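Local coordinates for xylanase and alpha-amylase inhibitor protein (Scadoxus multiflorus, PDB 3MU7) that probably inhibits xylanases and alpha-amylases, and is built on the TIM barrel of glycosyl hydrolase family 18, at residues Ala93-Lys98 against Ser108-Phe113; Asn138-Phe143 against Phe150-Ala155; Met229-Val234 against Ser265-Gly270. All blocks are in the same frame, centred on the assembly; numbering follows the deposited sequence.

Contact 1: residues Ala93-Lys98 against Ser108-Phe113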
loop_
_atom_site.group_PDB
_atom_site.type_symbol
_atom_site.label_atom_id
_atom_site.label_comp_id
_atom_site.label_asym_id
_atom_site.label_seq_id
_atom_site.Cartn_x
_atom_site.Cartn_y
_atom_site.Cartn_z
ATOM N N ALA A 93 -17.236 2.425 -2.110
ATOM C CA ALA A 93 -17.224 0.990 -1.832
ATOM C C ALA A 93 -17.800 0.181 -2.990
ATOM O O ALA A 93 -17.203 -0.795 -3.436
ATOM C CB ALA A 93 -17.965 0.677 -0.547
ATOM N N VAL A 94 -18.959 0.604 -3.490
ATOM C CA VAL A 94 -19.618 -0.103 -4.590
ATOM C C VAL A 94 -18.788 -0.015 -5.870
ATOM O O VAL A 94 -18.605 -1.012 -6.571
ATOM C CB VAL A 94 -21.056 0.420 -4.806
ATOM C CG1 VAL A 94 -21.673 -0.126 -6.095
ATOM C CG2 VAL A 94 -21.927 0.053 -3.608
ATOM N N TYR A 95 -18.267 1.173 -6.154
ATOM C CA TYR A 95 -17.423 1.371 -7.332
ATOM C C TYR A 95 -16.212 0.437 -7.310
ATOM O O TYR A 95 -15.914 -0.226 -8.306
ATOM C CB TYR A 95 -16.980 2.832 -7.401
ATOM C CG TYR A 95 -15.903 3.125 -8.418
ATOM C CD1 TYR A 95 -16.218 3.302 -9.771
ATOM C CD2 TYR A 95 -14.564 3.235 -8.035
ATOM C CE1 TYR A 95 -15.220 3.570 -10.711
ATOM C CE2 TYR A 95 -13.577 3.509 -8.967
ATOM C CZ TYR A 95 -13.910 3.671 -10.292
ATOM O OH TYR A 95 -12.911 3.940 -11.194
ATOM N N LEU A 96 -15.516 0.387 -6.174
ATOM C CA LEU A 96 -14.347 -0.472 -6.041
ATOM C C LEU A 96 -14.711 -1.939 -6.175
ATOM O O LEU A 96 -14.023 -2.701 -6.854
ATOM C CB LEU A 96 -13.649 -0.234 -4.707
ATOM C CG LEU A 96 -12.995 1.134 -4.534
ATOM C CD1 LEU A 96 -12.552 1.298 -3.082
ATOM C CD2 LEU A 96 -11.823 1.349 -5.504
ATOM N N HIS A 97 -15.798 -2.326 -5.534
ATOM C CA HIS A 97 -16.235 -3.715 -5.560
ATOM C C HIS A 97 -16.611 -4.193 -6.946
ATOM O O HIS A 97 -16.122 -5.223 -7.382
ATOM C CB HIS A 97 -17.406 -3.888 -4.594
ATOM C CG HIS A 97 -17.717 -5.312 -4.284
ATOM N ND1 HIS A 97 -19.000 -5.771 -4.273
ATOM C CD2 HIS A 97 -16.936 -6.341 -3.904
ATOM C CE1 HIS A 97 -18.993 -7.037 -3.937
ATOM N NE2 HIS A 97 -17.759 -7.424 -3.750
ATOM N N LYS A 98 -17.452 -3.426 -7.601
ATOM C CA LYS A 98 -17.944 -3.816 -8.920
ATOM C C LYS A 98 -16.852 -3.798 -9.980
ATOM O O LYS A 98 -16.823 -4.655 -10.862
ATOM C CB LYS A 98 -19.088 -2.902 -9.360
ATOM C CG LYS A 98 -20.389 -3.125 -8.609
ATOM C CD LYS A 98 -21.510 -2.308 -9.229
ATOM C CE LYS A 98 -22.860 -2.648 -8.617
ATOM N NZ LYS A 98 -23.976 -1.946 -9.313
ATOM N N SER A 108 -22.414 -2.028 -18.079
ATOM C CA SER A 108 -22.297 -0.639 -17.639
ATOM C C SER A 108 -21.056 -0.297 -16.803
ATOM O O SER A 108 -20.740 0.879 -16.627
ATOM C CB SER A 108 -23.569 -0.213 -16.901
ATOM O OG SER A 108 -23.757 -0.975 -15.722
ATOM N N GLU A 109 -20.355 -1.309 -16.296
ATOM C CA GLU A 109 -19.153 -1.083 -15.479
ATOM C C GLU A 109 -18.021 -0.474 -16.302
ATOM O O GLU A 109 -17.812 -0.876 -17.448
ATOM C CB GLU A 109 -18.681 -2.387 -14.831
ATOM C CG GLU A 109 -19.677 -2.986 -13.847
ATOM C CD GLU A 109 -19.336 -4.408 -13.428
ATOM O OE1 GLU A 109 -18.395 -5.000 -14.016
ATOM O OE2 GLU A 109 -20.009 -4.916 -12.510
ATOM N N SER A 110 -17.289 0.487 -15.717
ATOM C CA SER A 110 -16.166 1.121 -16.417
ATOM C C SER A 110 -14.932 0.178 -16.556
ATOM O O SER A 110 -14.168 0.314 -17.515
ATOM C CB SER A 110 -15.786 2.451 -15.763
ATOM O OG SER A 110 -15.361 2.252 -14.428
ATOM N N ARG A 111 -14.774 -0.787 -15.610
ATOM C CA ARG A 111 -13.640 -1.715 -15.647
ATOM C C ARG A 111 -12.301 -1.028 -16.053
ATOM O O ARG A 111 -11.721 -1.337 -17.091
ATOM C CB ARG A 111 -13.888 -2.895 -16.598
ATOM C CG ARG A 111 -15.237 -3.589 -16.459
ATOM C CD ARG A 111 -15.416 -4.263 -15.099
ATOM N NE ARG A 111 -14.368 -5.248 -14.779
ATOM C CZ ARG A 111 -14.459 -6.099 -13.758
ATOM N NH1 ARG A 111 -15.518 -6.084 -12.966
ATOM N NH2 ARG A 111 -13.466 -6.966 -13.542
ATOM N N PRO A 112 -11.834 -0.126 -15.213
ATOM C CA PRO A 112 -10.570 0.541 -15.560
ATOM C C PRO A 112 -9.445 -0.377 -15.937
ATOM O O PRO A 112 -8.683 -0.067 -16.852
ATOM C CB PRO A 112 -10.389 1.525 -14.414
ATOM C CG PRO A 112 -11.803 1.966 -14.178
ATOM C CD PRO A 112 -12.730 0.892 -14.635
ATOM N N PHE A 113 -9.309 -1.500 -15.229
ATOM C CA PHE A 113 -8.253 -2.476 -15.525
ATOM C C PHE A 113 -8.824 -3.691 -16.254
ATOM O O PHE A 113 -8.309 -4.811 -16.131
ATOM C CB PHE A 113 -7.559 -2.917 -14.234
ATOM C CG PHE A 113 -6.883 -1.841 -13.448
ATOM C CD1 PHE A 113 -6.547 -0.613 -14.036
ATOM C CD2 PHE A 113 -6.597 -2.045 -12.101
ATOM C CE1 PHE A 113 -5.919 0.383 -13.270
ATOM C CE2 PHE A 113 -5.986 -1.052 -11.337
ATOM C CZ PHE A 113 -5.639 0.166 -11.923
HETATM O O HOH W 1 -13.992 4.448 -13.684
#

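Contact 2: residues Asn138-Phe143 against Phe150-Ala155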
loop_
_atom_site.group_PDB
_atom_site.type_symbol
_atom_site.label_atom_id
_atom_site.label_comp_id
_atom_site.label_asym_id
_atom_site.label_seq_id
_atom_site.Cartn_x
_atom_site.Cartn_y
_atom_site.Cartn_z
ATOM N N ASN A 138 -16.060 -0.511 6.523
ATOM C CA ASN A 138 -17.159 -1.387 6.938
ATOM C C ASN A 138 -17.878 -2.014 5.754
ATOM O O ASN A 138 -18.193 -3.200 5.765
ATOM C CB ASN A 138 -18.176 -0.636 7.801
ATOM C CG ASN A 138 -17.686 -0.353 9.195
ATOM O OD1 ASN A 138 -16.710 -0.922 9.668
ATOM N ND2 ASN A 138 -18.390 0.527 9.870
ATOM N N ILE A 139 -18.143 -1.211 4.734
ATOM C CA ILE A 139 -18.861 -1.711 3.573
ATOM C C ILE A 139 -17.986 -2.661 2.748
ATOM O O ILE A 139 -18.433 -3.737 2.359
ATOM C CB ILE A 139 -19.458 -0.573 2.715
ATOM C CG1 ILE A 139 -20.401 0.294 3.562
ATOM C CG2 ILE A 139 -20.195 -1.150 1.508
ATOM C CD1 ILE A 139 -20.886 1.552 2.870
ATOM N N LEU A 140 -16.731 -2.286 2.517
ATOM C CA LEU A 140 -15.814 -3.192 1.833
ATOM C C LEU A 140 -15.632 -4.500 2.608
ATOM O O LEU A 140 -15.625 -5.577 2.017
ATOM C CB LEU A 140 -14.463 -2.529 1.588
ATOM C CG LEU A 140 -14.440 -1.423 0.535
ATOM C CD1 LEU A 140 -13.112 -0.704 0.584
ATOM C CD2 LEU A 140 -14.694 -1.967 -0.863
ATOM N N SER A 141 -15.505 -4.399 3.928
ATOM C CA SER A 141 -15.356 -5.585 4.766
ATOM C C SER A 141 -16.595 -6.477 4.696
ATOM O O SER A 141 -16.478 -7.698 4.664
ATOM C CB SER A 141 -15.020 -5.179 6.200
ATOM O OG SER A 141 -14.835 -6.316 7.020
ATOM N N SER A 142 -17.775 -5.863 4.647
ATOM C CA SER A 142 -19.020 -6.598 4.419
ATOM C C SER A 142 -18.953 -7.387 3.110
ATOM O O SER A 142 -19.346 -8.553 3.058
ATOM C CB SER A 142 -20.214 -5.642 4.401
ATOM O OG SER A 142 -21.427 -6.343 4.165
ATOM N N PHE A 143 -18.446 -6.750 2.055
ATOM C CA PHE A 143 -18.271 -7.414 0.761
ATOM C C PHE A 143 -17.263 -8.566 0.832
ATOM O O PHE A 143 -17.439 -9.584 0.164
ATOM C CB PHE A 143 -17.831 -6.411 -0.312
ATOM C CG PHE A 143 -18.863 -5.358 -0.643
ATOM C CD1 PHE A 143 -20.223 -5.581 -0.440
ATOM C CD2 PHE A 143 -18.467 -4.139 -1.187
ATOM C CE1 PHE A 143 -21.161 -4.602 -0.757
ATOM C CE2 PHE A 143 -19.393 -3.162 -1.518
ATOM C CZ PHE A 143 -20.746 -3.389 -1.303
ATOM N N PHE A 150 -10.967 -10.748 -0.575
ATOM C CA PHE A 150 -9.859 -9.859 -0.928
ATOM C C PHE A 150 -9.308 -9.238 0.346
ATOM O O PHE A 150 -9.942 -9.315 1.394
ATOM C CB PHE A 150 -10.327 -8.766 -1.892
ATOM C CG PHE A 150 -11.483 -7.950 -1.368
ATOM C CD1 PHE A 150 -11.260 -6.846 -0.552
ATOM C CD2 PHE A 150 -12.799 -8.299 -1.677
ATOM C CE1 PHE A 150 -12.326 -6.104 -0.055
ATOM C CE2 PHE A 150 -13.864 -7.557 -1.190
ATOM C CZ PHE A 150 -13.627 -6.461 -0.377
ATOM N N ALA A 151 -8.144 -8.607 0.244
ATOM C CA ALA A 151 -7.497 -7.967 1.383
ATOM C C ALA A 151 -7.818 -6.485 1.499
ATOM O O ALA A 151 -8.095 -5.806 0.509
ATOM C CB ALA A 151 -5.996 -8.159 1.296
ATOM N N LEU A 152 -7.763 -5.993 2.734
ATOM C CA LEU A 152 -7.781 -4.567 3.015
ATOM C C LEU A 152 -6.498 -4.217 3.737
ATOM O O LEU A 152 -6.141 -4.852 4.735
ATOM C CB LEU A 152 -8.997 -4.187 3.864
ATOM C CG LEU A 152 -10.354 -4.331 3.160
ATOM C CD1 LEU A 152 -11.510 -4.188 4.149
ATOM C CD2 LEU A 152 -10.486 -3.352 2.005
ATOM N N THR A 153 -5.787 -3.217 3.224
ATOM C CA THR A 153 -4.532 -2.793 3.840
ATOM C C THR A 153 -4.543 -1.291 4.046
ATOM O O THR A 153 -5.391 -0.595 3.490
ATOM C CB THR A 153 -3.312 -3.204 2.989
ATOM O OG1 THR A 153 -3.363 -2.539 1.726
ATOM C CG2 THR A 153 -3.285 -4.706 2.743
ATOM N N ALA A 154 -3.618 -0.791 4.866
ATOM C CA ALA A 154 -3.513 0.645 5.115
ATOM C C ALA A 154 -2.058 1.086 5.166
ATOM O O ALA A 154 -1.168 0.304 5.525
ATOM C CB ALA A 154 -4.233 1.033 6.404
ATOM N N ALA A 155 -1.834 2.359 4.834
ATOM C CA ALA A 155 -0.501 2.948 4.781
ATOM C C ALA A 155 -0.448 4.214 5.639
ATOM O O ALA A 155 -0.340 5.325 5.112
ATOM C CB ALA A 155 -0.119 3.267 3.343
#

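Contact 3: residues Met229-Val234 against Ser265-Gly270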
loop_
_atom_site.group_PDB
_atom_site.type_symbol
_atom_site.label_atom_id
_atom_site.label_comp_id
_atom_site.label_asym_id
_atom_site.label_seq_id
_atom_site.Cartn_x
_atom_site.Cartn_y
_atom_site.Cartn_z
ATOM N N MET A 229 17.075 4.862 4.840
ATOM C CA MET A 229 17.920 4.013 5.620
ATOM C C MET A 229 18.499 2.939 4.730
ATOM O O MET A 229 17.822 2.199 4.119
ATOM C CB MET A 229 17.070 3.372 6.734
ATOM C CG MET A 229 17.894 2.583 7.752
ATOM S SD MET A 229 16.831 2.071 9.145
ATOM C CE MET A 229 18.084 1.510 10.362
ATOM N N PRO A 230 19.823 2.911 4.643
ATOM C CA PRO A 230 20.486 1.970 3.761
ATOM C C PRO A 230 20.122 0.498 4.038
ATOM O O PRO A 230 19.914 0.158 5.162
ATOM C CB PRO A 230 21.997 2.220 4.111
ATOM C CG PRO A 230 22.050 3.436 4.457
ATOM C CD PRO A 230 20.802 3.862 5.166
ATOM N N PRO A 231 20.077 -0.337 3.038
ATOM C CA PRO A 231 19.565 -1.657 3.232
ATOM C C PRO A 231 20.422 -2.489 4.215
ATOM O O PRO A 231 19.910 -3.305 4.991
ATOM C CB PRO A 231 19.553 -2.259 1.863
ATOM C CG PRO A 231 20.433 -1.422 1.094
ATOM C CD PRO A 231 20.385 -0.091 1.596
ATOM N N THR A 232 21.748 -2.247 4.240
ATOM C CA THR A 232 22.563 -2.983 5.234
ATOM C C THR A 232 22.208 -2.545 6.650
ATOM O O THR A 232 22.305 -3.381 7.556
ATOM C CB THR A 232 24.069 -2.731 5.021
ATOM O OG1 THR A 232 24.447 -3.222 3.722
ATOM C CG2 THR A 232 24.701 -3.563 6.015
ATOM N N LYS A 233 21.829 -1.310 6.883
ATOM C CA LYS A 233 21.429 -0.846 8.158
ATOM C C LYS A 233 20.052 -1.440 8.545
ATOM O O LYS A 233 19.806 -1.755 9.677
ATOM C CB LYS A 233 21.420 0.639 8.264
ATOM C CG LYS A 233 22.793 1.267 8.194
ATOM C CD LYS A 233 22.796 2.766 8.446
ATOM C CE LYS A 233 24.150 3.358 8.393
ATOM N NZ LYS A 233 24.165 4.824 8.668
ATOM N N VAL A 234 19.116 -1.504 7.568
ATOM C CA VAL A 234 17.833 -2.124 7.908
ATOM C C VAL A 234 18.054 -3.595 8.343
ATOM O O VAL A 234 17.515 -3.999 9.365
ATOM C CB VAL A 234 16.905 -2.077 6.649
ATOM C CG1 VAL A 234 15.588 -2.833 6.966
ATOM C CG2 VAL A 234 16.554 -0.631 6.235
ATOM N N SER A 265 15.807 -3.707 -2.804
ATOM C CA SER A 265 15.237 -5.015 -2.474
ATOM C C SER A 265 16.186 -6.169 -2.823
ATOM O O SER A 265 16.249 -7.147 -2.086
ATOM C CB SER A 265 13.858 -5.231 -3.102
ATOM O OG SER A 265 13.927 -5.152 -4.507
ATOM N N ASN A 266 16.919 -6.061 -3.933
ATOM C CA ASN A 266 17.965 -7.050 -4.240
ATOM C C ASN A 266 18.957 -7.172 -3.080
ATOM O O ASN A 266 19.295 -8.281 -2.662
ATOM C CB ASN A 266 18.702 -6.715 -5.543
ATOM C CG ASN A 266 17.948 -7.168 -6.785
ATOM O OD1 ASN A 266 17.030 -7.986 -6.713
ATOM N ND2 ASN A 266 18.349 -6.643 -7.939
ATOM N N LYS A 267 19.383 -6.030 -2.540
ATOM C CA LYS A 267 20.338 -5.995 -1.427
ATOM C C LYS A 267 19.749 -6.540 -0.127
ATOM O O LYS A 267 20.428 -7.259 0.614
ATOM C CB LYS A 267 20.873 -4.576 -1.219
ATOM C CG LYS A 267 21.713 -4.065 -2.378
ATOM C CD LYS A 267 22.100 -2.612 -2.179
ATOM C CE LYS A 267 22.731 -2.035 -3.430
ATOM N NZ LYS A 267 22.963 -0.571 -3.287
ATOM N N ILE A 268 18.489 -6.200 0.147
ATOM C CA ILE A 268 17.763 -6.751 1.296
ATOM C C ILE A 268 17.704 -8.280 1.219
ATOM O O ILE A 268 17.920 -8.969 2.222
ATOM C CB ILE A 268 16.313 -6.168 1.399
ATOM C CG1 ILE A 268 16.342 -4.694 1.832
ATOM C CG2 ILE A 268 15.449 -6.993 2.354
ATOM C CD1 ILE A 268 16.758 -4.438 3.293
ATOM N N LEU A 269 17.430 -8.795 0.022
ATOM C CA LEU A 269 17.213 -10.227 -0.192
ATOM C C LEU A 269 18.489 -11.026 -0.474
ATOM O O LEU A 269 18.460 -12.258 -0.466
ATOM C CB LEU A 269 16.201 -10.444 -1.323
ATOM C CG LEU A 269 14.778 -9.918 -1.096
ATOM C CD1 LEU A 269 13.976 -9.994 -2.379
ATOM C CD2 LEU A 269 14.076 -10.674 0.033
ATOM N N GLY A 270 19.593 -10.329 -0.728
ATOM C CA GLY A 270 20.872 -10.982 -1.012
ATOM C C GLY A 270 21.007 -11.484 -2.437
ATOM O O GLY A 270 21.810 -12.378 -2.714
#

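Contact 1: residues Ala93-Lys98 against Ser108-Phe113
R111 and E109 bring their charged ends up to the backbone oxygen of K98, where a loop of this family 18 TIM barrel folds back on the outer helix 86-101 that it follows. The tight part lies here, round the buried R111. R111 NH1 stands 2.9 Å from K98 O, but the angle is too poor for a hydrogen bond, and none crosses directly between 93-98 and 108-113; NH1 serves E109 OE1 and L102 O instead. Within the loop, the salt bridge from R111 NH1 to E109 OE1 spans 3.2 Å, the carboxylate being met 42° out of its plane. R111 starts away from the helix, and bends at chi2 (-64°) and chi3 (-57°) hook the guanidinium back, with NE held by G114 O.

The part with exposed K98 and S110 is looser. K98 CB lies 3.9 Å from E109 OE2, but the extended chain beyond leads away, its NZ 5.9 Å from E109 OE2 and so not in a salt bridge. Y95 OH lies 3.7 Å from P112 CG as the two side chains cross obliquely. A water in the plane of the Y95 ring links Y95 OH, at 2.8 Å, to S110 OG, at 2.7 Å.

Contact 2: residues Asn138-Phe143 against Phe150-Ala155
F150, L152 and L140 carry this buried, mainly apolar packing between the helix segment 138-143 and the strand segment 150-155, with F150 also set against a backbone carbonyl. F150 enters just before the strand, its CG set between backbone N and carbonyl carbon (chi1 56°), a turn that swings the ring over to the last turns of the helix. There CZ is pressed to 3.2 Å from L140 O, and the same CZ lies 4.2 Å from F143 CB. L152 points toward the helix and divides its two methyls between L140 and S141: CD2 meets L140 CD1 at 4.0 Å, while CD1 rests 4.0 Å from S141 N. The same CD2 sits in plane at the edge of the F150 ring, which joins the side chains of F150 and L152 into one surface. L140 answers from the helix, its CG anti to its carbonyl carbon (chi1 -71°), and goes on to F123 of the preceding strand. Replacing F150 by an alanine removes the ring, and a gap would probably open beside L140 and F143, with L152 CD2 left without the ring edge. F150 also touches L101 of helix 86-101. The contact packs helix 133-144 on strand 151-154, the second strand of a beta-alpha-beta unit of the TIM barrel that begins with the parallel strand 120-125.

Contact 3: residues Met229-Val234 against Ser265-Gly270
P231 and I268 meet where the first turn of one helix lies against the last turn of another, and the end methyl of I268 does most of the touching. I268 carries CG1 anti to its carbonyl carbon (chi1 -71°), and a second bend at chi2 (-71°) brings CD1 up to the pyrrolidine ring, 3.8 Å from P231 CB. The same methyl lies 3.8 Å from P231 O. One turn further along, V234 comes in at about a right angle to the I268 side chain, its CB 4.1 Å from I268 CD1, so this methyl is shared between two residues of the opposing helix. K267 runs differently: its extended chain passes at a slant to the proline ring, with CD 3.9 Å from P231 CG, and only its aliphatic part takes part. In the TIM barrel, helix 231-242 precedes strand 248-254, the strand that closes the barrel against strand 5-9; helix 264-269 comes after it, beyond helix 256-262 and near the C-terminal end of the chain. I268 also touches I251 of that strand, as well as L3 near the start of the chain. P231 follows P230, the N-cap, and a proline suits this first helical position, where no backbone N-H is needed for a helix bond. F264 touches both P231 and V234. K267 O accepts a hydrogen bond from K235 NZ.

In the fold
Contacts 1 and 2 are neighbours, their centres about 15 Å apart, and they meet through adjacent outer helices: the H97 ring stacks on F143, and A93 packs on I139. Contact 3 lies beyond the centre of the chain, its nearest atoms about 21 Å from contact 1 and about 17 Å from contact 2. Contact 2 is the core contact, tying a barrel strand to its own helix with leucines and a phenylalanine. Contact 1 is a surface contact of loop on helix, made by charged side chains close to a backbone oxygen and by a bridging water. Contact 3 is buried but peripheral, helix against helix, apolar like contact 2 and with the aliphatic part of a lysine at its exposed margin.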